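Insecticidal protein (Brevibacillus laterosporus, PDB 7ML9) is an insecticidal protein active against the western corn rootworm, probably acting as a beta-pore-forming toxin of the aerolysin type. Local coordinates at residues A[132-137]-A[185-190]; A[104-109]-A[207-212]; A[181-186]-A[312-317]. One frame throughout, in Å; residues are numbered along the deposited sequence.

Contact 1: residues A[132-137]-A[185-190]; sequences YTYTES and VSYKSP
The Tyr-187 ring meets Tyr-134 and Glu-136 of the neighbouring strand. One face carries the methyl CG2 of Val-185 from its own strand, 3.4 Å above the plane and offset toward the rim. At its edge, near the ring plane, lies Glu-136 OE2. The Tyr-134 side chain comes in at a slant: its CB is 3.5 Å from Tyr-187 CE2. The two tyrosine rings are neither stacked nor edge-to-face, with centroids 5.6 Å apart and planes inclined by 33°. These residues belong to an antiparallel strand pair in the long mixed sheet of this ETX/MTX2 (aerolysin-type) protein. Tyr-132, Tyr-134, Val-185 and Tyr-187 point to one face of the sheet. Thr-133 and Ser-186 point to the other, where they are partly or fully exposed.

The backbones are joined at two hydrogen-bonded pairs, Tyr-132 with Tyr-187 and Tyr-134 with Val-185. Thr-133 and Ser-186 form the non-hydrogen-bonded pair between them. The bond from Val-185 N to Tyr-134 O measures 2.8 Å. The bond from Tyr-132 N to Tyr-187 O is the most bent of the four, with 141° at the hydrogen. Leu-208 of strand 201-229 packs on the tyrosines of this face. The hydroxyl of Tyr-134 is bonded to Asn-278 of strand 266-289.

Glu-136 CG lies anti to its carbonyl carbon (chi1 -57°), and the chain then runs extended past Val-185 toward the phenol. Its OE2 is 3.6 Å from Val-185 CG2. The same oxygen forms a salt bridge with Arg-314, so two groups grip it. The phenol is held twice as well, because Tyr-187 OH also bonds to Gly-280 N. Tyr-187 OH donates to the anti lone pair of Glu-136 OE2 at 2.6 Å.

Contact 2: residues A[104-109]-A[207-212]; sequences GTPLYA and YLNTGS
Backbone hydrogen bonds tie Leu-107 to Leu-208 and Gly-104 to Thr-210. This is an antiparallel strand pair of the long sheet of this aerolysin-type (ETX/MTX2) protein, with strand 86-115 beside strand 201-229. Leu-107 and Leu-208 form the hydrogen-bonded pair. Leu-208 N gives a bond of 2.7 Å to Leu-107 O, and Leu-107 N gives one of 2.8 Å to Leu-208 O. Tyr-108 and Tyr-207 follow as a non-hydrogen-bonded pair. In the other direction residues 104-106 leave regular strand geometry. Gly-104 N still reaches Thr-210 O almost straight at the hydrogen, but it sits 55° out of the carbonyl plane and so is not on a lone pair.

Water adds a second link where the strand is irregular. One molecule donates to Thr-105 O and is also hydrogen-bonded to Thr-210 OG1. The first torsion of Thr-210 (chi1 64°) sets OG1 between its backbone N and carbonyl carbon. This brings OG1 to 3.2 Å from Gly-104 CA, a close fit against a residue with no side chain.

Apolar contacts fall on both faces. On the face of Leu-107 and Leu-208, Leu-107 CD1 touches the methyl Thr-210 CG2 at 3.8 Å. Tyr-132 and Tyr-134 of strand 130-147 border these side chains, and Phe-283 adjoins Leu-208. On the other face Pro-106 CB is 4.3 Å from Tyr-207 CB.

Pro-106 CB and CG also make van der Waals contact with a polar atom, Asn-209 OD1, each at 3.6 Å. The amide nitrogen of Asn-209 is bonded to Asp-282.

The aromatic contact lies on this second face. The Tyr-108 and Tyr-207 rings are inclined by 58° and make no regular stack. Tyr-108 CD1 comes over one face of the Tyr-207 ring, offset toward its rim, and lies 3.9 Å from Tyr-207 CE2.

Contact 3: residues A[181-186]-A[312-317]; sequences KTKQVS and LIRTEI
Arg-314 reaches Val-185 and Lys-183 through an extended side chain. Its CG stands anti to the backbone N (chi1 -174°), and the chain stays extended from CG to NE. The guanidinium thereby runs past Val-185 CG1, which is 3.7 Å from Arg-314 NH2 and approaches at a slant to the plane. Lys-183 CG lies anti to its own carbonyl carbon (chi1 -49°), and this sends the lysine chain down the same side of the sheet. The lysine and arginine side chains meet at about a right angle. Lys-183 CD touches the edge of the guanidinium, in its plane, at 3.5 Å from Arg-314 NH2. The contact is thus made by the aliphatic part of the lysine, and the two like charges stay apart. Arg-314 NE has its salt bridge with Glu-136 of strand 130-147.

These residues lie where strand 178-189 runs antiparallel to strand 303-323 in the long sheet of this aerolysin-type fold. Ser-186 and Thr-315 form the hydrogen-bonded pair. Ser-186 N is 2.7 Å from Thr-315 O, and Thr-315 N is 2.9 Å from Ser-186 O. Val-185 and Glu-316 form the adjoining non-hydrogen-bonded pair, with CA atoms 4.2 Å apart. One more backbone bond follows, from Ile-317 N to Gln-184 O. Glu-316 also lies near Lys-183, but its side chain was modelled in two conformers. In one of them its charged end lies beyond salt-bridge distance, so its exact place is doubtful.

On the other face of the sheet Ile-317 leans on Gln-184, whose amide nitrogen is bonded to Thr-135. Gln-184 CB is 3.6 Å from Ile-317 CG1 and 3.7 Å from Ile-317 CD1.

From the N terminus, strand 86-115 is the first of the strands used by these contacts and carries residues 104-109. Strand 130-147 follows and pairs with strand 178-189 at contact 1, closing a loop of 47 residues. The chain then reaches strand 201-229, which returns to 104-109 at contact 2. Contact 1 therefore lies wholly within the larger loop of contact 2. Contact 3 starts on strand 178-189, sharing Val-185 and Ser-186 with contact 1, and closes only at 312-317, so it crosses contact 2. Contacts 1 and 3 join three neighbouring strands, with 178-189 in the middle. Contact 2 packs against them through Leu-208, which touches Tyr-132, Tyr-187 and Leu-312.

Contact 1: residues A[132-137]-A[185-190]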
loop_
_atom_site.group_PDB
_atom_site.type_symbol
_atom_site.label_atom_id
_atom_site.label_comp_id
_atom_site.label_asym_id
_atom_site.label_seq_id
_atom_site.Cartn_x
_atom_site.Cartn_y
_atom_site.Cartn_z
ATOM N N TYR A 132 9.341 22.767 -16.437
ATOM C CA TYR A 132 8.496 21.749 -17.040
ATOM C C TYR A 132 7.241 21.666 -16.189
ATOM O O TYR A 132 7.321 21.762 -14.965
ATOM C CB TYR A 132 9.192 20.378 -17.128
ATOM C CG TYR A 132 8.639 19.493 -18.214
ATOM C CD1 TYR A 132 7.558 18.651 -17.972
ATOM C CD2 TYR A 132 9.186 19.505 -19.494
ATOM C CE1 TYR A 132 7.036 17.854 -18.981
ATOM C CE2 TYR A 132 8.669 18.709 -20.498
ATOM C CZ TYR A 132 7.600 17.881 -20.230
ATOM O OH TYR A 132 7.089 17.101 -21.227
ATOM N N THR A 133 6.093 21.537 -16.839
ATOM C CA THR A 133 4.823 21.393 -16.135
ATOM C C THR A 133 4.465 19.916 -16.160
ATOM O O THR A 133 4.208 19.344 -17.222
ATOM C CB THR A 133 3.734 22.253 -16.765
ATOM O OG1 THR A 133 4.099 23.632 -16.599
ATOM C CG2 THR A 133 2.380 21.994 -16.067
ATOM N N TYR A 134 4.478 19.304 -14.990
ATOM C CA TYR A 134 4.450 17.856 -14.885
ATOM C C TYR A 134 3.293 17.431 -13.991
ATOM O O TYR A 134 3.006 18.089 -12.990
ATOM C CB TYR A 134 5.773 17.350 -14.307
ATOM C CG TYR A 134 5.962 15.861 -14.420
ATOM C CD1 TYR A 134 6.349 15.281 -15.620
ATOM C CD2 TYR A 134 5.740 15.026 -13.323
ATOM C CE1 TYR A 134 6.528 13.905 -15.735
ATOM C CE2 TYR A 134 5.913 13.659 -13.424
ATOM C CZ TYR A 134 6.300 13.096 -14.632
ATOM O OH TYR A 134 6.474 11.725 -14.735
ATOM N N THR A 135 2.651 16.326 -14.347
ATOM C CA THR A 135 1.594 15.744 -13.520
ATOM C C THR A 135 2.160 14.542 -12.771
ATOM O O THR A 135 2.359 13.476 -13.356
ATOM C CB THR A 135 0.397 15.344 -14.368
ATOM O OG1 THR A 135 -0.127 16.503 -15.031
ATOM C CG2 THR A 135 -0.696 14.712 -13.478
ATOM N N GLU A 136 2.431 14.737 -11.484
ATOM C CA GLU A 136 2.715 13.635 -10.578
ATOM C C GLU A 136 1.422 12.884 -10.278
ATOM O O GLU A 136 0.348 13.481 -10.126
ATOM C CB GLU A 136 3.330 14.148 -9.276
ATOM C CG GLU A 136 4.607 14.966 -9.436
ATOM C CD GLU A 136 5.042 15.585 -8.134
ATOM O OE1 GLU A 136 4.262 15.522 -7.156
ATOM O OE2 GLU A 136 6.154 16.142 -8.073
ATOM N N SER A 137 1.529 11.567 -10.207
ATOM C CA SER A 137 0.390 10.698 -9.973
ATOM C C SER A 137 0.772 9.664 -8.928
ATOM O O SER A 137 1.882 9.129 -8.961
ATOM C CB SER A 137 -0.048 9.994 -11.264
ATOM O OG SER A 137 -1.377 9.529 -11.165
ATOM N N VAL A 185 2.647 20.063 -11.028
ATOM C CA VAL A 185 3.718 20.787 -10.369
ATOM C C VAL A 185 4.537 21.486 -11.444
ATOM O O VAL A 185 4.498 21.134 -12.624
ATOM C CB VAL A 185 4.623 19.866 -9.511
ATOM C CG1 VAL A 185 3.819 19.177 -8.410
ATOM C CG2 VAL A 185 5.321 18.824 -10.400
ATOM N N SER A 186 5.259 22.502 -11.021
ATOM C CA SER A 186 6.262 23.132 -11.864
ATOM C C SER A 186 7.622 22.704 -11.339
ATOM O O SER A 186 7.920 22.890 -10.152
ATOM C CB SER A 186 6.123 24.656 -11.858
ATOM O OG SER A 186 6.916 25.231 -12.883
ATOM N N TYR A 187 8.421 22.097 -12.213
ATOM C CA TYR A 187 9.818 21.798 -11.940
ATOM C C TYR A 187 10.687 22.885 -12.557
ATOM O O TYR A 187 10.430 23.322 -13.680
ATOM C CB TYR A 187 10.217 20.444 -12.521
ATOM C CG TYR A 187 9.515 19.258 -11.883
ATOM C CD1 TYR A 187 9.325 19.191 -10.514
ATOM C CD2 TYR A 187 9.074 18.199 -12.661
ATOM C CE1 TYR A 187 8.698 18.089 -9.932
ATOM C CE2 TYR A 187 8.442 17.090 -12.086
ATOM C CZ TYR A 187 8.261 17.052 -10.728
ATOM O OH TYR A 187 7.639 15.952 -10.165
ATOM N N LYS A 188 11.715 23.307 -11.829
ATOM C CA LYS A 188 12.601 24.367 -12.288
ATOM C C LYS A 188 14.052 23.946 -12.086
ATOM O O LYS A 188 14.397 23.341 -11.064
ATOM C CB LYS A 188 12.307 25.663 -11.541
ATOM C CG LYS A 188 13.193 26.832 -11.886
ATOM C CD LYS A 188 12.640 28.103 -11.259
ATOM C CE LYS A 188 12.367 27.915 -9.778
ATOM N NZ LYS A 188 13.100 28.906 -8.940
ATOM N N SER A 189 14.898 24.238 -13.079
ATOM C CA SER A 189 16.333 24.027 -12.939
ATOM C C SER A 189 16.987 25.361 -12.642
ATOM O O SER A 189 16.752 26.328 -13.387
ATOM C CB SER A 189 16.926 23.428 -14.209
ATOM O OG SER A 189 16.927 24.390 -15.239
ATOM N N PRO A 190 17.765 25.485 -11.569
ATOM C CA PRO A 190 18.442 26.757 -11.306
ATOM C C PRO A 190 19.446 27.084 -12.406
ATOM O O PRO A 190 19.911 26.217 -13.153
ATOM C CB PRO A 190 19.141 26.527 -9.959
ATOM C CG PRO A 190 18.428 25.351 -9.351
ATOM C CD PRO A 190 18.001 24.495 -10.504
#

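Contact 2: residues A[104-109]-A[207-212]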
loop_
_atom_site.group_PDB
_atom_site.type_symbol
_atom_site.label_atom_id
_atom_site.label_comp_id
_atom_site.label_asym_id
_atom_site.label_seq_id
_atom_site.Cartn_x
_atom_site.Cartn_y
_atom_site.Cartn_z
ATOM N N GLY A 104 12.366 6.890 -16.301
ATOM C CA GLY A 104 11.533 7.116 -17.460
ATOM C C GLY A 104 12.305 7.729 -18.622
ATOM O O GLY A 104 13.487 8.045 -18.534
ATOM N N THR A 105 11.601 7.868 -19.737
ATOM C CA THR A 105 12.154 8.558 -20.891
ATOM C C THR A 105 12.376 10.026 -20.539
ATOM O O THR A 105 11.467 10.667 -19.994
ATOM C CB THR A 105 11.206 8.450 -22.084
ATOM O OG1 THR A 105 11.041 7.077 -22.453
ATOM C CG2 THR A 105 11.751 9.237 -23.274
ATOM N N PRO A 106 13.555 10.584 -20.797
ATOM C CA PRO A 106 13.763 12.009 -20.516
ATOM C C PRO A 106 12.892 12.878 -21.411
ATOM O O PRO A 106 12.598 12.542 -22.562
ATOM C CB PRO A 106 15.255 12.219 -20.803
ATOM C CG PRO A 106 15.858 10.838 -20.751
ATOM C CD PRO A 106 14.783 9.934 -21.284
ATOM N N LEU A 107 12.448 14.001 -20.853
ATOM C CA LEU A 107 11.489 14.878 -21.515
ATOM C C LEU A 107 12.192 16.185 -21.871
ATOM O O LEU A 107 12.709 16.870 -20.990
ATOM C CB LEU A 107 10.272 15.135 -20.613
ATOM C CG LEU A 107 9.455 13.877 -20.253
ATOM C CD1 LEU A 107 8.425 14.143 -19.140
ATOM C CD2 LEU A 107 8.796 13.286 -21.481
ATOM N N TYR A 108 12.217 16.510 -23.155
ATOM C CA TYR A 108 12.817 17.768 -23.610
ATOM C C TYR A 108 12.075 18.972 -23.028
ATOM O O TYR A 108 10.856 19.084 -23.172
ATOM C CB TYR A 108 12.798 17.803 -25.135
ATOM C CG TYR A 108 13.326 19.096 -25.712
ATOM C CD1 TYR A 108 14.634 19.501 -25.465
ATOM C CD2 TYR A 108 12.511 19.919 -26.472
ATOM C CE1 TYR A 108 15.119 20.689 -25.986
ATOM C CE2 TYR A 108 12.984 21.112 -26.995
ATOM C CZ TYR A 108 14.295 21.484 -26.752
ATOM O OH TYR A 108 14.767 22.666 -27.275
ATOM N N ALA A 109 12.811 19.864 -22.353
ATOM C CA ALA A 109 12.244 21.015 -21.666
ATOM C C ALA A 109 12.502 22.355 -22.363
ATOM O O ALA A 109 11.873 23.355 -21.991
ATOM C CB ALA A 109 12.789 21.102 -20.234
ATOM N N TYR A 207 16.636 18.723 -20.371
ATOM C CA TYR A 207 15.760 17.562 -20.336
ATOM C C TYR A 207 15.362 17.278 -18.899
ATOM O O TYR A 207 16.195 17.355 -17.990
ATOM C CB TYR A 207 16.435 16.325 -20.929
ATOM C CG TYR A 207 16.816 16.472 -22.374
ATOM C CD1 TYR A 207 17.998 17.110 -22.735
ATOM C CD2 TYR A 207 16.005 15.974 -23.376
ATOM C CE1 TYR A 207 18.355 17.247 -24.065
ATOM C CE2 TYR A 207 16.359 16.100 -24.712
ATOM C CZ TYR A 207 17.538 16.742 -25.044
ATOM O OH TYR A 207 17.900 16.886 -26.362
ATOM N N LEU A 208 14.079 16.975 -18.691
ATOM C CA LEU A 208 13.605 16.548 -17.381
ATOM C C LEU A 208 13.729 15.027 -17.302
ATOM O O LEU A 208 13.198 14.312 -18.159
ATOM C CB LEU A 208 12.156 16.978 -17.147
ATOM C CG LEU A 208 11.509 16.471 -15.850
ATOM C CD1 LEU A 208 12.129 17.127 -14.629
ATOM C CD2 LEU A 208 10.005 16.723 -15.890
ATOM N N ASN A 209 14.431 14.540 -16.290
ATOM C CA ASN A 209 14.464 13.106 -16.037
ATOM C C ASN A 209 13.286 12.749 -15.136
ATOM O O ASN A 209 12.922 13.523 -14.244
ATOM C CB ASN A 209 15.781 12.695 -15.373
ATOM C CG ASN A 209 16.928 12.541 -16.374
ATOM O OD1 ASN A 209 16.749 12.054 -17.501
ATOM N ND2 ASN A 209 18.113 12.936 -15.951
ATOM N N THR A 210 12.699 11.579 -15.372
ATOM C CA THR A 210 11.539 11.127 -14.610
ATOM C C THR A 210 11.827 9.781 -13.945
ATOM O O THR A 210 12.733 9.035 -14.345
ATOM C CB THR A 210 10.296 11.004 -15.510
ATOM O OG1 THR A 210 10.512 9.990 -16.493
ATOM C CG2 THR A 210 9.984 12.333 -16.238
ATOM N N GLY A 211 11.026 9.465 -12.924
ATOM C CA GLY A 211 11.099 8.167 -12.289
ATOM C C GLY A 211 9.717 7.676 -11.901
ATOM O O GLY A 211 8.749 8.442 -11.815
ATOM N N SER A 212 9.640 6.370 -11.673
ATOM C CA SER A 212 8.422 5.770 -11.165
ATOM C C SER A 212 8.791 4.751 -10.096
ATOM O O SER A 212 9.943 4.319 -9.974
ATOM C CB SER A 212 7.580 5.129 -12.278
ATOM O OG SER A 212 8.338 4.226 -13.056
HETATM O O HOH W 1 9.032 10.177 -18.866
#

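Contact 3: residues A[181-186]-A[312-317]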
loop_
_atom_site.group_PDB
_atom_site.type_symbol
_atom_site.label_atom_id
_atom_site.label_comp_id
_atom_site.label_asym_id
_atom_site.label_seq_id
_atom_site.Cartn_x
_atom_site.Cartn_y
_atom_site.Cartn_z
ATOM N N LYS A 181 -4.556 9.975 -7.090
ATOM C CA LYS A 181 -4.335 11.363 -6.694
ATOM C C LYS A 181 -3.323 11.975 -7.656
ATOM O O LYS A 181 -2.279 11.361 -7.905
ATOM C CB LYS A 181 -3.776 11.443 -5.271
ATOM C CG LYS A 181 -4.758 11.646 -4.129
ATOM C CD LYS A 181 -3.960 12.001 -2.864
ATOM C CE LYS A 181 -4.823 12.224 -1.629
ATOM N NZ LYS A 181 -5.290 10.947 -1.002
ATOM N N THR A 182 -3.611 13.161 -8.199
ATOM C CA THR A 182 -2.678 13.827 -9.105
ATOM C C THR A 182 -2.389 15.234 -8.617
ATOM O O THR A 182 -3.262 15.906 -8.062
ATOM C CB THR A 182 -3.194 13.902 -10.551
ATOM O OG1 THR A 182 -4.440 14.607 -10.582
ATOM C CG2 THR A 182 -3.373 12.518 -11.139
ATOM N N LYS A 183 -1.148 15.663 -8.818
ATOM C CA LYS A 183 -0.738 17.042 -8.610
ATOM C C LYS A 183 -0.040 17.515 -9.874
ATOM O O LYS A 183 0.880 16.851 -10.361
ATOM C CB LYS A 183 0.218 17.207 -7.426
ATOM C CG LYS A 183 -0.171 16.548 -6.129
ATOM C CD LYS A 183 0.852 16.911 -5.068
ATOM C CE LYS A 183 0.844 15.914 -3.922
ATOM N NZ LYS A 183 -0.389 16.047 -3.106
ATOM N N GLN A 184 -0.479 18.645 -10.419
ATOM C CA GLN A 184 0.362 19.351 -11.370
ATOM C C GLN A 184 1.395 20.138 -10.585
ATOM O O GLN A 184 1.079 20.768 -9.571
ATOM C CB GLN A 184 -0.454 20.274 -12.271
ATOM C CG GLN A 184 -1.056 19.550 -13.447
ATOM C CD GLN A 184 -2.330 18.837 -13.060
ATOM O OE1 GLN A 184 -3.094 19.331 -12.236
ATOM N NE2 GLN A 184 -2.558 17.665 -13.638
ATOM N N VAL A 185 2.647 20.063 -11.028
ATOM C CA VAL A 185 3.718 20.787 -10.369
ATOM C C VAL A 185 4.537 21.486 -11.444
ATOM O O VAL A 185 4.498 21.134 -12.624
ATOM C CB VAL A 185 4.623 19.866 -9.511
ATOM C CG1 VAL A 185 3.819 19.177 -8.410
ATOM C CG2 VAL A 185 5.321 18.824 -10.400
ATOM N N SER A 186 5.259 22.502 -11.021
ATOM C CA SER A 186 6.262 23.132 -11.864
ATOM C C SER A 186 7.622 22.704 -11.339
ATOM O O SER A 186 7.920 22.890 -10.152
ATOM C CB SER A 186 6.123 24.656 -11.858
ATOM O OG SER A 186 6.916 25.231 -12.883
ATOM N N LEU A 312 16.335 19.627 -9.257
ATOM C CA LEU A 312 15.184 20.465 -9.579
ATOM C C LEU A 312 14.621 21.140 -8.330
ATOM O O LEU A 312 14.867 20.723 -7.198
ATOM C CB LEU A 312 14.103 19.649 -10.296
ATOM C CG LEU A 312 13.444 18.430 -9.627
ATOM C CD1 LEU A 312 12.414 18.841 -8.577
ATOM C CD2 LEU A 312 12.799 17.543 -10.673
ATOM N N ILE A 313 13.868 22.213 -8.558
ATOM C CA ILE A 313 13.098 22.896 -7.526
ATOM C C ILE A 313 11.628 22.685 -7.852
ATOM O O ILE A 313 11.192 22.969 -8.975
ATOM C CB ILE A 313 13.434 24.395 -7.460
ATOM C CG1 ILE A 313 14.901 24.603 -7.102
ATOM C CG2 ILE A 313 12.562 25.102 -6.435
ATOM C CD1 ILE A 313 15.365 26.013 -7.403
ATOM N N ARG A 314 10.868 22.184 -6.880
ATOM C CA ARG A 314 9.502 21.726 -7.104
ATOM C C ARG A 314 8.517 22.710 -6.488
ATOM O O ARG A 314 8.673 23.106 -5.326
ATOM C CB ARG A 314 9.305 20.326 -6.516
ATOM C CG ARG A 314 7.961 19.669 -6.815
ATOM C CD ARG A 314 7.764 18.416 -5.946
ATOM N NE ARG A 314 6.373 17.967 -5.918
ATOM C CZ ARG A 314 5.496 18.306 -4.975
ATOM N NH1 ARG A 314 5.863 19.115 -3.986
ATOM N NH2 ARG A 314 4.249 17.847 -5.032
ATOM N N THR A 315 7.509 23.101 -7.266
ATOM C CA THR A 315 6.438 23.973 -6.792
ATOM C C THR A 315 5.103 23.403 -7.237
ATOM O O THR A 315 4.869 23.241 -8.441
ATOM C CB THR A 315 6.604 25.396 -7.323
ATOM O OG1 THR A 315 7.904 25.880 -6.964
ATOM C CG2 THR A 315 5.535 26.301 -6.728
ATOM N N GLU A 316 4.228 23.094 -6.274
ATOM C CA GLU A 316 2.911 22.572 -6.617
ATOM C C GLU A 316 2.019 23.701 -7.115
ATOM O O GLU A 316 2.064 24.821 -6.605
ATOM C CB GLU A 316 2.252 21.872 -5.418
ATOM C CG GLU A 316 0.882 21.258 -5.757
ATOM C CD GLU A 316 0.214 20.521 -4.591
ATOM O OE1 GLU A 316 0.913 20.091 -3.650
ATOM O OE2 GLU A 316 -1.025 20.365 -4.628
ATOM N N ILE A 317 1.220 23.405 -8.143
ATOM C CA ILE A 317 0.228 24.370 -8.602
ATOM C C ILE A 317 -1.163 23.860 -8.240
ATOM O O ILE A 317 -1.829 24.437 -7.368
ATOM C CB ILE A 317 0.359 24.678 -10.105
ATOM C CG1 ILE A 317 0.719 23.465 -10.949
ATOM C CG2 ILE A 317 1.475 25.668 -10.336
ATOM C CD1 ILE A 317 0.796 23.754 -12.453
#